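Local atomic coordinates of lipid II:glycine glycyltransferase (Staphylococcus aureus, PDB entry 6SNR), a protein that probably adds the first glycine of the pentaglycine interpeptide bridge to the lysine side chain of lipid II, with glycyl-tRNA as donor. Residues Phe76-Leu90 with Thr117-Lys129. Numbering follows the deposited sequence.
Sequences FVVDYSNKEALNALL and TDALQNLKALGFK
Asn122, on helix 117-125, reaches across to the type I beta turn Asp79-Asn82, which opens the helix of a beta-alpha-beta crossover: helix 83-99 joins the parallel neighbouring strands 68-78 and 102-107, and helix 117-125 packs beside it. Its ND2 donates to Tyr80 O at 2.8 Å, a fairly straight bond (N-H...O 155°) lying in the carbonyl plane and close to the plane of the amide. A water accepts from the same ND2 and from Lys83 NZ while donating to Ser81 O, so both amide hydrogens are used and the amide's rotation is fixed. The Lys83 side chain crosses that of Asn122 at about a right angle, its CE 3.4 Å from Asn122 OD1. One turn before Asn122, Asp118 OD2 accepts from Ser81 OG on its anti lone pair over 2.5 Å.

Beyond the polar end the axes of helices 83-90 and 117-125 cross at -46°, 11.1 Å apart at closest approach, and leucines fill the gap. Leu126 CD1 meets Leu86 CG at 3.7 Å, and CD2 of Leu90 lies against Leu126 CB. With CG anti to its nitrogen (chi1 -179°), Leu90 also sets CD1 4.0 Å from Phe128 CZ, which approaches Phe76 as well. Phe128 follows a Schellman motif at Gly127; Ile107 and Phe388, from neighbouring strands of the same sheet, touch its side chain.

Tyr80 packs CB against Ala119 CB at 3.5 Å, while Leu123 CD2 sits at its ring edge. The far end of that ring is held within its own segment: Tyr80 OH donates to Phe76 O at 2.8 Å.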
loop_
_atom_site.group_PDB
_atom_site.type_symbol
_atom_site.label_atom_id
_atom_site.label_comp_id
_atom_site.label_asym_id
_atom_site.label_seq_id
_atom_site.Cartn_x
_atom_site.Cartn_y
_atom_site.Cartn_z
ATOM N N PHE A 76 20.659 -4.164 -4.403
ATOM C CA PHE A 76 21.338 -3.006 -3.821
ATOM C C PHE A 76 20.661 -1.667 -4.144
ATOM O O PHE A 76 20.009 -1.501 -5.188
ATOM C CB PHE A 76 22.755 -2.859 -4.400
ATOM C CG PHE A 76 23.578 -4.129 -4.495
ATOM C CD1 PHE A 76 24.193 -4.685 -3.376
ATOM C CD2 PHE A 76 23.762 -4.748 -5.720
ATOM C CE1 PHE A 76 25.007 -5.783 -3.476
ATOM C CE2 PHE A 76 24.574 -5.861 -5.836
ATOM C CZ PHE A 76 25.207 -6.373 -4.719
ATOM N N VAL A 77 20.848 -0.689 -3.275
ATOM C CA VAL A 77 20.342 0.677 -3.465
ATOM C C VAL A 77 21.469 1.523 -4.048
ATOM O O VAL A 77 22.330 2.075 -3.333
ATOM C CB VAL A 77 19.755 1.267 -2.193
ATOM C CG1 VAL A 77 19.195 2.653 -2.477
ATOM C CG2 VAL A 77 18.675 0.360 -1.622
ATOM N N VAL A 78 21.467 1.571 -5.374
ATOM C CA VAL A 78 22.551 2.139 -6.162
ATOM C C VAL A 78 22.034 2.446 -7.565
ATOM O O VAL A 78 21.097 1.843 -8.008
ATOM C CB VAL A 78 23.779 1.206 -6.211
ATOM C CG1 VAL A 78 23.564 -0.065 -7.026
ATOM C CG2 VAL A 78 25.002 1.954 -6.714
ATOM N N ASP A 79 22.667 3.398 -8.229
ATOM C CA ASP A 79 22.500 3.604 -9.671
ATOM C C ASP A 79 23.233 2.461 -10.388
ATOM O O ASP A 79 24.459 2.365 -10.297
ATOM C CB ASP A 79 23.030 5.001 -10.029
ATOM C CG ASP A 79 22.950 5.325 -11.517
ATOM O OD1 ASP A 79 22.573 4.454 -12.338
ATOM O OD2 ASP A 79 23.288 6.486 -11.855
ATOM N N TYR A 80 22.479 1.598 -11.085
ATOM C CA TYR A 80 23.014 0.376 -11.729
ATOM C C TYR A 80 23.861 0.727 -12.960
ATOM O O TYR A 80 24.563 -0.150 -13.470
ATOM C CB TYR A 80 21.909 -0.662 -12.033
ATOM C CG TYR A 80 21.506 -1.393 -10.774
ATOM C CD1 TYR A 80 20.634 -0.808 -9.845
ATOM C CD2 TYR A 80 22.067 -2.630 -10.439
ATOM C CE1 TYR A 80 20.330 -1.446 -8.637
ATOM C CE2 TYR A 80 21.780 -3.265 -9.254
ATOM C CZ TYR A 80 20.903 -2.678 -8.347
ATOM O OH TYR A 80 20.679 -3.324 -7.173
ATOM N N SER A 81 23.820 1.991 -13.377
ATOM C CA SER A 81 24.793 2.502 -14.345
ATOM C C SER A 81 26.129 2.976 -13.751
ATOM O O SER A 81 27.051 3.305 -14.511
ATOM C CB SER A 81 24.181 3.638 -15.149
ATOM O OG SER A 81 22.936 3.235 -15.697
ATOM N N ASN A 82 26.249 3.006 -12.424
ATOM C CA ASN A 82 27.501 3.366 -11.761
ATOM C C ASN A 82 28.283 2.081 -11.514
ATOM O O ASN A 82 28.130 1.422 -10.474
ATOM C CB ASN A 82 27.182 4.104 -10.462
ATOM C CG ASN A 82 28.407 4.642 -9.761
ATOM O OD1 ASN A 82 29.513 4.133 -9.945
ATOM N ND2 ASN A 82 28.195 5.646 -8.892
ATOM N N LYS A 83 29.109 1.689 -12.485
ATOM C CA LYS A 83 29.845 0.446 -12.399
ATOM C C LYS A 83 30.766 0.346 -11.172
ATOM O O LYS A 83 30.889 -0.734 -10.581
ATOM C CB LYS A 83 30.699 0.229 -13.665
ATOM C CG LYS A 83 29.904 -0.005 -14.936
ATOM C CD LYS A 83 30.842 -0.412 -16.065
ATOM C CE LYS A 83 30.097 -0.713 -17.349
ATOM N NZ LYS A 83 29.467 0.493 -17.945
ATOM N N GLU A 84 31.425 1.454 -10.820
ATOM C CA GLU A 84 32.375 1.432 -9.716
ATOM C C GLU A 84 31.656 1.194 -8.393
ATOM O O GLU A 84 32.121 0.429 -7.586
ATOM C CB GLU A 84 33.226 2.700 -9.660
ATOM C CG GLU A 84 34.239 2.798 -10.797
ATOM C CD GLU A 84 35.534 2.036 -10.540
ATOM O OE1 GLU A 84 35.547 1.072 -9.727
ATOM O OE2 GLU A 84 36.553 2.407 -11.167
ATOM N N ALA A 85 30.523 1.847 -8.202
ATOM C CA ALA A 85 29.771 1.679 -6.959
ATOM C C ALA A 85 29.154 0.291 -6.912
ATOM O O ALA A 85 29.131 -0.370 -5.860
ATOM C CB ALA A 85 28.682 2.743 -6.859
ATOM N N LEU A 86 28.568 -0.148 -8.018
ATOM C CA LEU A 86 28.007 -1.506 -8.059
ATOM C C LEU A 86 29.050 -2.571 -7.734
ATOM O O LEU A 86 28.808 -3.448 -6.891
ATOM C CB LEU A 86 27.364 -1.789 -9.418
ATOM C CG LEU A 86 26.676 -3.129 -9.639
ATOM C CD1 LEU A 86 25.498 -3.357 -8.686
ATOM C CD2 LEU A 86 26.221 -3.175 -11.094
ATOM N N ASN A 87 30.238 -2.512 -8.390
ATOM C CA ASN A 87 31.285 -3.496 -8.079
ATOM C C ASN A 87 31.729 -3.466 -6.625
ATOM O O ASN A 87 31.983 -4.496 -6.002
ATOM C CB ASN A 87 32.507 -3.244 -8.992
ATOM C CG ASN A 87 33.697 -4.132 -8.663
ATOM O OD1 ASN A 87 34.743 -3.626 -8.193
ATOM N ND2 ASN A 87 33.568 -5.438 -8.899
ATOM N N ALA A 88 31.858 -2.258 -6.084
ATOM C CA ALA A 88 32.273 -2.123 -4.696
ATOM C C ALA A 88 31.269 -2.705 -3.719
ATOM O O ALA A 88 31.628 -3.374 -2.747
ATOM C CB ALA A 88 32.552 -0.700 -4.374
ATOM N N LEU A 89 29.979 -2.463 -3.987
ATOM C CA LEU A 89 28.955 -3.129 -3.212
ATOM C C LEU A 89 29.027 -4.645 -3.280
ATOM O O LEU A 89 28.893 -5.331 -2.231
ATOM C CB LEU A 89 27.541 -2.623 -3.627
ATOM C CG LEU A 89 27.223 -1.211 -3.195
ATOM C CD1 LEU A 89 26.029 -0.666 -3.947
ATOM C CD2 LEU A 89 26.993 -1.111 -1.699
ATOM N N LEU A 90 29.213 -5.205 -4.488
ATOM C CA LEU A 90 29.381 -6.680 -4.584
ATOM C C LEU A 90 30.619 -7.180 -3.796
ATOM O O LEU A 90 30.536 -8.160 -3.081
ATOM C CB LEU A 90 29.409 -7.142 -6.050
ATOM C CG LEU A 90 29.549 -8.650 -6.273
ATOM C CD1 LEU A 90 28.483 -9.489 -5.591
ATOM C CD2 LEU A 90 29.586 -8.946 -7.794
ATOM N N THR A 117 18.427 -1.691 -18.919
ATOM C CA THR A 117 19.408 -2.246 -19.860
ATOM C C THR A 117 20.801 -2.307 -19.221
ATOM O O THR A 117 21.427 -3.369 -19.237
ATOM C CB THR A 117 19.447 -1.451 -21.198
ATOM O OG1 THR A 117 18.176 -1.545 -21.844
ATOM C CG2 THR A 117 20.518 -1.999 -22.159
ATOM N N ASP A 118 21.239 -1.193 -18.642
ATOM C CA ASP A 118 22.497 -1.134 -17.894
ATOM C C ASP A 118 22.534 -2.142 -16.759
ATOM O O ASP A 118 23.542 -2.842 -16.577
ATOM C CB ASP A 118 22.753 0.273 -17.329
ATOM C CG ASP A 118 23.262 1.248 -18.382
ATOM O OD1 ASP A 118 23.478 0.835 -19.545
ATOM O OD2 ASP A 118 23.446 2.437 -18.057
ATOM N N ALA A 119 21.463 -2.195 -15.953
ATOM C CA ALA A 119 21.437 -3.147 -14.833
ATOM C C ALA A 119 21.622 -4.587 -15.281
ATOM O O ALA A 119 22.453 -5.321 -14.747
ATOM C CB ALA A 119 20.153 -3.004 -13.980
ATOM N N LEU A 120 20.851 -4.998 -16.281
ATOM C CA LEU A 120 20.951 -6.348 -16.779
ATOM C C LEU A 120 22.361 -6.625 -17.258
ATOM O O LEU A 120 22.912 -7.672 -16.937
ATOM C CB LEU A 120 19.950 -6.564 -17.932
ATOM C CG LEU A 120 18.491 -6.601 -17.461
ATOM C CD1 LEU A 120 17.508 -6.333 -18.616
ATOM C CD2 LEU A 120 18.182 -7.924 -16.832
ATOM N N GLN A 121 22.929 -5.687 -18.020
ATOM C CA GLN A 121 24.253 -5.887 -18.649
ATOM C C GLN A 121 25.334 -5.984 -17.588
ATOM O O GLN A 121 26.178 -6.925 -17.583
ATOM C CB GLN A 121 24.560 -4.748 -19.632
ATOM C CG GLN A 121 23.719 -4.850 -20.904
ATOM C CD GLN A 121 24.144 -3.903 -22.025
ATOM O OE1 GLN A 121 25.102 -3.145 -21.898
ATOM N NE2 GLN A 121 23.431 -3.971 -23.150
ATOM N N ASN A 122 25.267 -5.057 -16.638
ATOM C CA ASN A 122 26.320 -4.885 -15.648
ATOM C C ASN A 122 26.268 -5.986 -14.607
ATOM O O ASN A 122 27.315 -6.459 -14.132
ATOM C CB ASN A 122 26.233 -3.484 -14.973
ATOM C CG ASN A 122 26.625 -2.319 -15.912
ATOM O OD1 ASN A 122 27.234 -2.512 -16.987
ATOM N ND2 ASN A 122 26.243 -1.108 -15.527
ATOM N N LEU A 123 25.061 -6.427 -14.258
ATOM C CA LEU A 123 24.923 -7.577 -13.363
ATOM C C LEU A 123 25.417 -8.877 -14.021
ATOM O O LEU A 123 26.095 -9.685 -13.393
ATOM C CB LEU A 123 23.474 -7.728 -12.844
ATOM C CG LEU A 123 23.007 -6.614 -11.888
ATOM C CD1 LEU A 123 21.513 -6.703 -11.696
ATOM C CD2 LEU A 123 23.727 -6.730 -10.543
ATOM N N LYS A 124 25.087 -9.043 -15.297
ATOM C CA LYS A 124 25.549 -10.193 -16.059
ATOM C C LYS A 124 27.077 -10.241 -16.102
ATOM O O LYS A 124 27.654 -11.272 -15.852
ATOM C CB LYS A 124 24.938 -10.200 -17.460
ATOM C CG LYS A 124 25.277 -11.450 -18.238
ATOM C CD LYS A 124 24.709 -11.419 -19.643
ATOM C CE LYS A 124 24.790 -12.814 -20.257
ATOM N NZ LYS A 124 24.283 -12.792 -21.660
ATOM N N ALA A 125 27.706 -9.107 -16.371
ATOM C CA ALA A 125 29.159 -9.002 -16.425
ATOM C C ALA A 125 29.845 -9.316 -15.104
ATOM O O ALA A 125 30.954 -9.870 -15.078
ATOM C CB ALA A 125 29.557 -7.623 -16.921
ATOM N N LEU A 126 29.177 -9.004 -13.990
ATOM C CA LEU A 126 29.711 -9.330 -12.675
ATOM C C LEU A 126 29.474 -10.782 -12.216
ATOM O O LEU A 126 29.899 -11.154 -11.136
ATOM C CB LEU A 126 29.113 -8.361 -11.630
ATOM C CG LEU A 126 29.578 -6.901 -11.688
ATOM C CD1 LEU A 126 28.696 -6.023 -10.820
ATOM C CD2 LEU A 126 31.025 -6.783 -11.245
ATOM N N GLY A 127 28.743 -11.589 -12.980
ATOM C CA GLY A 127 28.558 -12.974 -12.645
ATOM C C GLY A 127 27.222 -13.388 -12.038
ATOM O O GLY A 127 27.032 -14.557 -11.683
ATOM N N PHE A 128 26.284 -12.444 -11.942
ATOM C CA PHE A 128 24.956 -12.758 -11.443
ATOM C C PHE A 128 24.166 -13.537 -12.493
ATOM O O PHE A 128 24.284 -13.264 -13.690
ATOM C CB PHE A 128 24.122 -11.504 -11.179
ATOM C CG PHE A 128 24.429 -10.805 -9.867
ATOM C CD1 PHE A 128 23.726 -11.125 -8.734
ATOM C CD2 PHE A 128 25.372 -9.782 -9.797
ATOM C CE1 PHE A 128 23.986 -10.466 -7.516
ATOM C CE2 PHE A 128 25.642 -9.140 -8.590
ATOM C CZ PHE A 128 24.955 -9.484 -7.458
ATOM N N LYS A 129 23.413 -14.496 -12.022
ATOM C CA LYS A 129 22.481 -15.275 -12.856
ATOM C C LYS A 129 21.051 -14.789 -12.629
ATOM O O LYS A 129 20.607 -14.557 -11.505
ATOM C CB LYS A 129 22.600 -16.752 -12.547
ATOM C CG LYS A 129 24.050 -17.261 -12.524
ATOM C CD LYS A 129 24.832 -16.962 -13.797
ATOM C CE LYS A 129 26.298 -17.324 -13.637
ATOM N NZ LYS A 129 27.088 -16.878 -14.815
HETATM O O HOH W 1 26.975 1.309 -16.862
#